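Local coordinates for protein pantothenate synthetase (Francisella tularensis subsp. tularensis, PDB 3N8H) that probably joins pantoate to beta-alanine at the expense of ATP, by way of a pantoyl-adenylate intermediate, to make pantothenate, at residues I118-L132 against D153-K165. Sequence-based numbering, arbitrary orientation.
Sequences ILEGKSRPGHFSGML and DYQQVMLIKQLVK. With PRO (proline), chain C; AMP (adenosine monophosphate), chain D.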
loop_
_atom_site.group_PDB
_atom_site.type_symbol
_atom_site.label_atom_id
_atom_site.label_comp_id
_atom_site.label_asym_id
_atom_site.label_seq_id
_atom_site.Cartn_x
_atom_site.Cartn_y
_atom_site.Cartn_z
ATOM N N ILE A 118 15.171 10.920 7.439
ATOM C CA ILE A 118 15.777 12.166 7.909
ATOM C C ILE A 118 14.727 13.234 8.181
ATOM O O ILE A 118 13.542 13.050 7.864
ATOM C CB ILE A 118 16.777 12.709 6.874
ATOM C CG1 ILE A 118 16.089 12.879 5.510
ATOM C CG2 ILE A 118 18.033 11.771 6.779
ATOM C CD1 ILE A 118 16.878 13.695 4.481
ATOM N N LEU A 119 15.173 14.344 8.780
ATOM C CA LEU A 119 14.328 15.506 8.984
ATOM C C LEU A 119 12.988 15.103 9.577
ATOM O O LEU A 119 12.932 14.512 10.654
ATOM C CB LEU A 119 14.144 16.245 7.650
ATOM C CG LEU A 119 15.482 16.711 7.047
ATOM C CD1 LEU A 119 15.368 17.160 5.576
ATOM C CD2 LEU A 119 16.098 17.810 7.912
ATOM N N GLU A 120 11.903 15.402 8.870
ATOM C CA GLU A 120 10.586 15.133 9.422
ATOM C C GLU A 120 10.369 13.635 9.773
ATOM O O GLU A 120 9.789 13.273 10.820
ATOM C CB GLU A 120 9.555 15.660 8.455
ATOM C CG GLU A 120 8.291 16.142 9.083
ATOM C CD GLU A 120 8.437 17.328 10.035
ATOM O OE1 GLU A 120 9.539 17.889 10.292
ATOM O OE2 GLU A 120 7.376 17.689 10.536
ATOM N N GLY A 121 10.886 12.751 8.932
ATOM C CA GLY A 121 10.743 11.327 9.188
ATOM C C GLY A 121 11.376 10.872 10.497
ATOM O O GLY A 121 10.866 9.983 11.187
ATOM N N LYS A 122 12.496 11.485 10.849
ATOM C CA LYS A 122 13.230 11.094 12.051
ATOM C C LYS A 122 12.594 11.768 13.261
ATOM O O LYS A 122 12.469 11.187 14.347
ATOM C CB LYS A 122 14.701 11.520 11.930
ATOM C CG LYS A 122 15.550 11.139 13.119
ATOM C CD LYS A 122 16.982 11.611 12.943
ATOM C CE LYS A 122 17.930 10.431 12.860
ATOM N NZ LYS A 122 19.355 10.848 12.925
ATOM N N SER A 123 12.198 13.014 13.035
ATOM C CA SER A 123 11.563 13.862 14.028
ATOM C C SER A 123 10.167 13.326 14.377
ATOM O O SER A 123 9.721 13.428 15.521
ATOM C CB SER A 123 11.480 15.290 13.473
ATOM O OG SER A 123 11.305 16.241 14.489
ATOM N N ARG A 124 9.476 12.749 13.401
ATOM C CA ARG A 124 8.127 12.221 13.654
ATOM C C ARG A 124 8.030 10.726 13.330
ATOM O O ARG A 124 7.554 10.331 12.259
ATOM C CB ARG A 124 7.061 12.997 12.880
ATOM C CG ARG A 124 7.125 14.521 13.065
ATOM C CD ARG A 124 5.974 15.197 12.312
ATOM N NE ARG A 124 4.667 14.781 12.821
ATOM C CZ ARG A 124 3.507 15.197 12.332
ATOM N NH1 ARG A 124 3.492 16.057 11.317
ATOM N NH2 ARG A 124 2.362 14.768 12.878
ATOM N N PRO A 125 8.501 9.887 14.252
ATOM C CA PRO A 125 8.509 8.474 13.925
ATOM C C PRO A 125 7.098 7.985 13.605
ATOM O O PRO A 125 6.162 8.237 14.377
ATOM C CB PRO A 125 9.033 7.822 15.208
ATOM C CG PRO A 125 9.888 8.892 15.845
ATOM C CD PRO A 125 9.230 10.196 15.495
ATOM N N GLY A 126 6.939 7.304 12.467
ATOM C CA GLY A 126 5.664 6.682 12.137
ATOM C C GLY A 126 4.681 7.644 11.480
ATOM O O GLY A 126 3.608 7.236 11.009
ATOM N N HIS A 127 5.046 8.919 11.415
ATOM C CA HIS A 127 4.217 9.896 10.695
ATOM C C HIS A 127 4.090 9.560 9.188
ATOM O O HIS A 127 2.997 9.588 8.643
ATOM C CB HIS A 127 4.777 11.311 10.856
ATOM C CG HIS A 127 4.175 12.308 9.914
ATOM N ND1 HIS A 127 2.874 12.755 10.029
ATOM C CD2 HIS A 127 4.694 12.942 8.828
ATOM C CE1 HIS A 127 2.616 13.619 9.060
ATOM N NE2 HIS A 127 3.699 13.744 8.312
ATOM N N PHE A 128 5.203 9.246 8.524
ATOM C CA PHE A 128 5.184 9.095 7.057
ATOM C C PHE A 128 4.421 7.840 6.652
ATOM O O PHE A 128 3.801 7.793 5.577
ATOM C CB PHE A 128 6.619 9.094 6.462
ATOM C CG PHE A 128 7.227 10.483 6.292
ATOM C CD1 PHE A 128 6.422 11.587 6.034
ATOM C CD2 PHE A 128 8.606 10.670 6.361
ATOM C CE1 PHE A 128 6.963 12.863 5.861
ATOM C CE2 PHE A 128 9.156 11.937 6.185
ATOM C CZ PHE A 128 8.328 13.035 5.940
ATOM N N SER A 129 4.451 6.825 7.520
ATOM C CA SER A 129 3.700 5.600 7.266
ATOM C C SER A 129 2.204 5.926 7.292
ATOM O O SER A 129 1.460 5.519 6.406
ATOM C CB SER A 129 4.059 4.506 8.275
ATOM O OG SER A 129 3.216 3.372 8.145
ATOM N N GLY A 130 1.771 6.684 8.297
ATOM C CA GLY A 130 0.374 7.083 8.391
ATOM C C GLY A 130 -0.117 7.879 7.195
ATOM O O GLY A 130 -1.218 7.642 6.683
HETATM N N MSE A 131 0.715 8.824 6.767
HETATM C CA MSE A 131 0.436 9.774 5.693
HETATM C C MSE A 131 0.294 9.046 4.353
HETATM O O MSE A 131 -0.676 9.235 3.616
HETATM C CB MSE A 131 1.611 10.764 5.615
HETATM C CG MSE A 131 1.499 11.873 4.623
HETATM SE SE MSE A 131 2.003 11.291 2.805
HETATM C CE MSE A 131 3.971 11.229 3.144
ATOM N N LEU A 132 1.271 8.210 4.053
ATOM C CA LEU A 132 1.276 7.414 2.816
ATOM C C LEU A 132 0.094 6.437 2.711
ATOM O O LEU A 132 -0.456 6.236 1.631
ATOM C CB LEU A 132 2.589 6.637 2.713
ATOM C CG LEU A 132 3.781 7.533 2.371
ATOM C CD1 LEU A 132 5.102 6.753 2.477
ATOM C CD2 LEU A 132 3.588 8.141 0.959
ATOM N N ASP A 153 5.559 21.002 2.632
ATOM C CA ASP A 153 5.762 19.655 3.131
ATOM C C ASP A 153 6.574 18.893 2.079
ATOM O O ASP A 153 6.059 18.045 1.325
ATOM C CB ASP A 153 4.412 19.022 3.408
ATOM C CG ASP A 153 3.615 19.810 4.435
ATOM O OD1 ASP A 153 3.938 19.679 5.637
ATOM O OD2 ASP A 153 2.684 20.557 4.040
ATOM N N TYR A 154 7.854 19.246 2.012
ATOM C CA TYR A 154 8.726 18.811 0.910
ATOM C C TYR A 154 8.915 17.301 0.801
ATOM O O TYR A 154 8.859 16.705 -0.306
ATOM C CB TYR A 154 10.107 19.452 1.049
ATOM C CG TYR A 154 10.872 19.466 -0.246
ATOM C CD1 TYR A 154 10.628 20.450 -1.201
ATOM C CD2 TYR A 154 11.835 18.494 -0.520
ATOM C CE1 TYR A 154 11.330 20.477 -2.396
ATOM C CE2 TYR A 154 12.547 18.508 -1.723
ATOM C CZ TYR A 154 12.287 19.506 -2.654
ATOM O OH TYR A 154 12.975 19.542 -3.848
ATOM N N GLN A 155 9.202 16.688 1.941
ATOM C CA GLN A 155 9.403 15.236 1.973
ATOM C C GLN A 155 8.106 14.492 1.611
ATOM O O GLN A 155 8.113 13.518 0.843
ATOM C CB GLN A 155 9.892 14.827 3.340
ATOM C CG GLN A 155 11.347 15.189 3.582
ATOM C CD GLN A 155 11.725 14.997 5.046
ATOM O OE1 GLN A 155 11.384 15.822 5.911
ATOM N NE2 GLN A 155 12.402 13.888 5.335
ATOM N N GLN A 156 6.998 14.981 2.165
ATOM C CA GLN A 156 5.660 14.523 1.785
ATOM C C GLN A 156 5.487 14.492 0.255
ATOM O O GLN A 156 5.025 13.496 -0.301
ATOM C CB GLN A 156 4.597 15.453 2.388
ATOM C CG GLN A 156 3.187 15.077 1.962
ATOM C CD GLN A 156 2.146 15.629 2.876
ATOM O OE1 GLN A 156 1.864 15.059 3.933
ATOM N NE2 GLN A 156 1.571 16.759 2.490
ATOM N N VAL A 157 5.818 15.593 -0.423
ATOM C CA VAL A 157 5.708 15.621 -1.889
ATOM C C VAL A 157 6.508 14.493 -2.553
ATOM O O VAL A 157 5.969 13.744 -3.382
ATOM C CB VAL A 157 6.180 16.969 -2.473
ATOM C CG1 VAL A 157 6.330 16.861 -3.984
ATOM C CG2 VAL A 157 5.211 18.082 -2.125
HETATM N N MSE A 158 7.792 14.377 -2.188
HETATM C CA MSE A 158 8.691 13.368 -2.761
HETATM C C MSE A 158 8.157 11.967 -2.513
HETATM O O MSE A 158 8.142 11.123 -3.404
HETATM C CB MSE A 158 10.093 13.497 -2.156
HETATM C CG MSE A 158 10.761 14.840 -2.391
HETATM SE SE MSE A 158 12.594 14.895 -1.685
HETATM C CE MSE A 158 13.372 13.366 -2.627
ATOM N N LEU A 159 7.706 11.730 -1.292
ATOM C CA LEU A 159 7.148 10.447 -0.924
ATOM C C LEU A 159 5.864 10.152 -1.710
ATOM O O LEU A 159 5.642 9.024 -2.159
ATOM C CB LEU A 159 6.875 10.409 0.590
ATOM C CG LEU A 159 8.095 10.351 1.485
ATOM C CD1 LEU A 159 7.686 10.358 2.953
ATOM C CD2 LEU A 159 8.907 9.091 1.128
ATOM N N ILE A 160 5.019 11.163 -1.899
ATOM C CA ILE A 160 3.788 10.903 -2.625
ATOM C C ILE A 160 4.098 10.641 -4.117
ATOM O O ILE A 160 3.410 9.859 -4.772
ATOM C CB ILE A 160 2.736 12.037 -2.407
ATOM C CG1 ILE A 160 2.194 11.992 -0.967
ATOM C CG2 ILE A 160 1.581 11.942 -3.425
ATOM C CD1 ILE A 160 1.274 13.190 -0.655
ATOM N N LYS A 161 5.149 11.266 -4.642
ATOM C CA LYS A 161 5.510 11.035 -6.052
ATOM C C LYS A 161 5.980 9.597 -6.179
ATOM O O LYS A 161 5.689 8.926 -7.173
ATOM C CB LYS A 161 6.588 12.017 -6.549
ATOM C CG LYS A 161 6.134 13.479 -6.682
ATOM C CD LYS A 161 7.301 14.397 -7.101
ATOM C CE LYS A 161 6.822 15.760 -7.630
ATOM N NZ LYS A 161 7.996 16.689 -7.899
ATOM N N GLN A 162 6.674 9.104 -5.151
ATOM C CA GLN A 162 7.171 7.723 -5.194
ATOM C C GLN A 162 5.990 6.737 -5.075
ATOM O O GLN A 162 5.926 5.747 -5.798
ATOM C CB GLN A 162 8.200 7.471 -4.093
ATOM C CG GLN A 162 8.832 6.087 -4.158
ATOM C CD GLN A 162 9.737 5.924 -5.362
ATOM O OE1 GLN A 162 10.564 6.789 -5.640
ATOM N NE2 GLN A 162 9.586 4.816 -6.082
ATOM N N LEU A 163 5.055 7.049 -4.184
ATOM C CA LEU A 163 3.813 6.278 -4.028
ATOM C C LEU A 163 3.017 6.138 -5.326
ATOM O O LEU A 163 2.512 5.067 -5.651
ATOM C CB LEU A 163 2.928 6.954 -3.003
ATOM C CG LEU A 163 1.636 6.222 -2.666
ATOM C CD1 LEU A 163 1.908 5.059 -1.697
ATOM C CD2 LEU A 163 0.548 7.200 -2.130
ATOM N N VAL A 164 2.874 7.239 -6.047
ATOM C CA VAL A 164 2.068 7.280 -7.275
ATOM C C VAL A 164 2.739 6.441 -8.371
ATOM O O VAL A 164 2.074 5.722 -9.130
ATOM C CB VAL A 164 1.795 8.769 -7.710
ATOM C CG1 VAL A 164 1.503 8.890 -9.198
ATOM C CG2 VAL A 164 0.654 9.360 -6.890
ATOM N N LYS A 165 4.065 6.486 -8.384
ATOM C CA LYS A 165 4.890 5.719 -9.303
ATOM C C LYS A 165 4.842 4.212 -9.008
ATOM O O LYS A 165 4.663 3.375 -9.906
ATOM C CB LYS A 165 6.328 6.219 -9.172
ATOM C CG LYS A 165 7.317 5.538 -10.110
ATOM C CD LYS A 165 8.752 5.967 -9.782
ATOM C CE LYS A 165 9.697 5.674 -10.938
ATOM N NZ LYS A 165 10.998 6.374 -10.752
HETATM N N PRO C . 0.299 18.307 7.720
HETATM C CA PRO C . 0.275 16.877 8.015
HETATM C C PRO C . 0.427 16.642 9.518
HETATM O O PRO C . 0.707 17.596 10.255
HETATM C CB PRO C . 1.501 16.355 7.263
HETATM C CG PRO C . 1.630 17.280 6.097
HETATM C CD PRO C . 1.185 18.634 6.589
HETATM P P AMP D . -2.429 19.984 5.767
HETATM O O1P AMP D . -3.917 20.320 5.800
HETATM O O2P AMP D . -1.531 20.859 6.587
HETATM O O3P AMP D . -2.152 18.537 5.951
HETATM O "O5'" AMP D . -2.000 20.443 4.272
HETATM C "C5'" AMP D . -2.766 20.104 3.115
HETATM C "C4'" AMP D . -2.031 20.522 1.865
HETATM O "O4'" AMP D . -1.848 21.973 1.886
HETATM C "C3'" AMP D . -0.630 19.901 1.718
HETATM O "O3'" AMP D . -0.343 19.678 0.327
HETATM C "C2'" AMP D . 0.266 21.008 2.257
HETATM O "O2'" AMP D . 1.623 20.969 1.843
HETATM C "C1'" AMP D . -0.462 22.253 1.756
HETATM N N9 AMP D . -0.082 23.462 2.497
HETATM C C8 AMP D . -0.076 23.599 3.843
HETATM N N7 AMP D . 0.368 24.839 4.193
HETATM C C5 AMP D . 0.680 25.498 3.049
HETATM C C6 AMP D . 1.201 26.840 2.711
HETATM N N6 AMP D . 1.492 27.704 3.697
HETATM N N1 AMP D . 1.382 27.165 1.418
HETATM C C2 AMP D . 1.105 26.262 0.446
HETATM N N3 AMP D . 0.620 25.023 0.675
HETATM C C4 AMP D . 0.384 24.587 1.940
HETATM O O HOH W 1 4.139 14.554 5.781
#
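Gln155 and the turn at Ile118-Glu120 illustrate how one buried amide can tie a loop to a helix. Gln155 NE2 donates to Ile118 O at 2.9 Å, nearly straight at 164° but from above the carbonyl plane, and gives a second hydrogen bond to Ile115 O. Gln155 OE1 takes the backbone N of Glu120 (3.0 Å) on a lone pair. With both ends gripped, the amide cannot easily flip; the first torsion (chi1 -75°) and the straight chain beyond it carry it out to the turn. The carboxylate of Glu120 turns elsewhere, to Arg251 and Tyr233.

From the next residue, Gln156, OE1 accepts a hydrogen bond from a water (3.0 Å to its O) that also bonds His127 NE2. Both side chains line the pocket holding proline: CE1 of His127 meets proline CB at the ring edge, while Gln156 OE1 lies 3.1 Å from proline CG. His127 ND1 lies over the Arg124 guanidinium. Gln156 is predicted to bind pantoate and Asp153 ATP, so the contact joins two helices flanking the probable active site of this HUP-type domain.

Away from the pocket the contact is apolar. Leu159 CD1 sits over one face of Phe128, 3.5 Å from the ring centroid, a CH-pi contact, and Gln155 CB approaches CZ obliquely. The selenomethionine Met131 folds back on itself, laying CE against Leu159 CD1 and SE against Ile160 CG1 (3.8 Å). Leu132 CD2 rests against CB of both Leu159 and Leu163.

The two helix segments cross at -50°. Ile160 also packs on strand 172-176 and Leu132 on strand 107-111, while Leu119 touches strand 230-237 and Leu163 meets Leu107 of the second subunit.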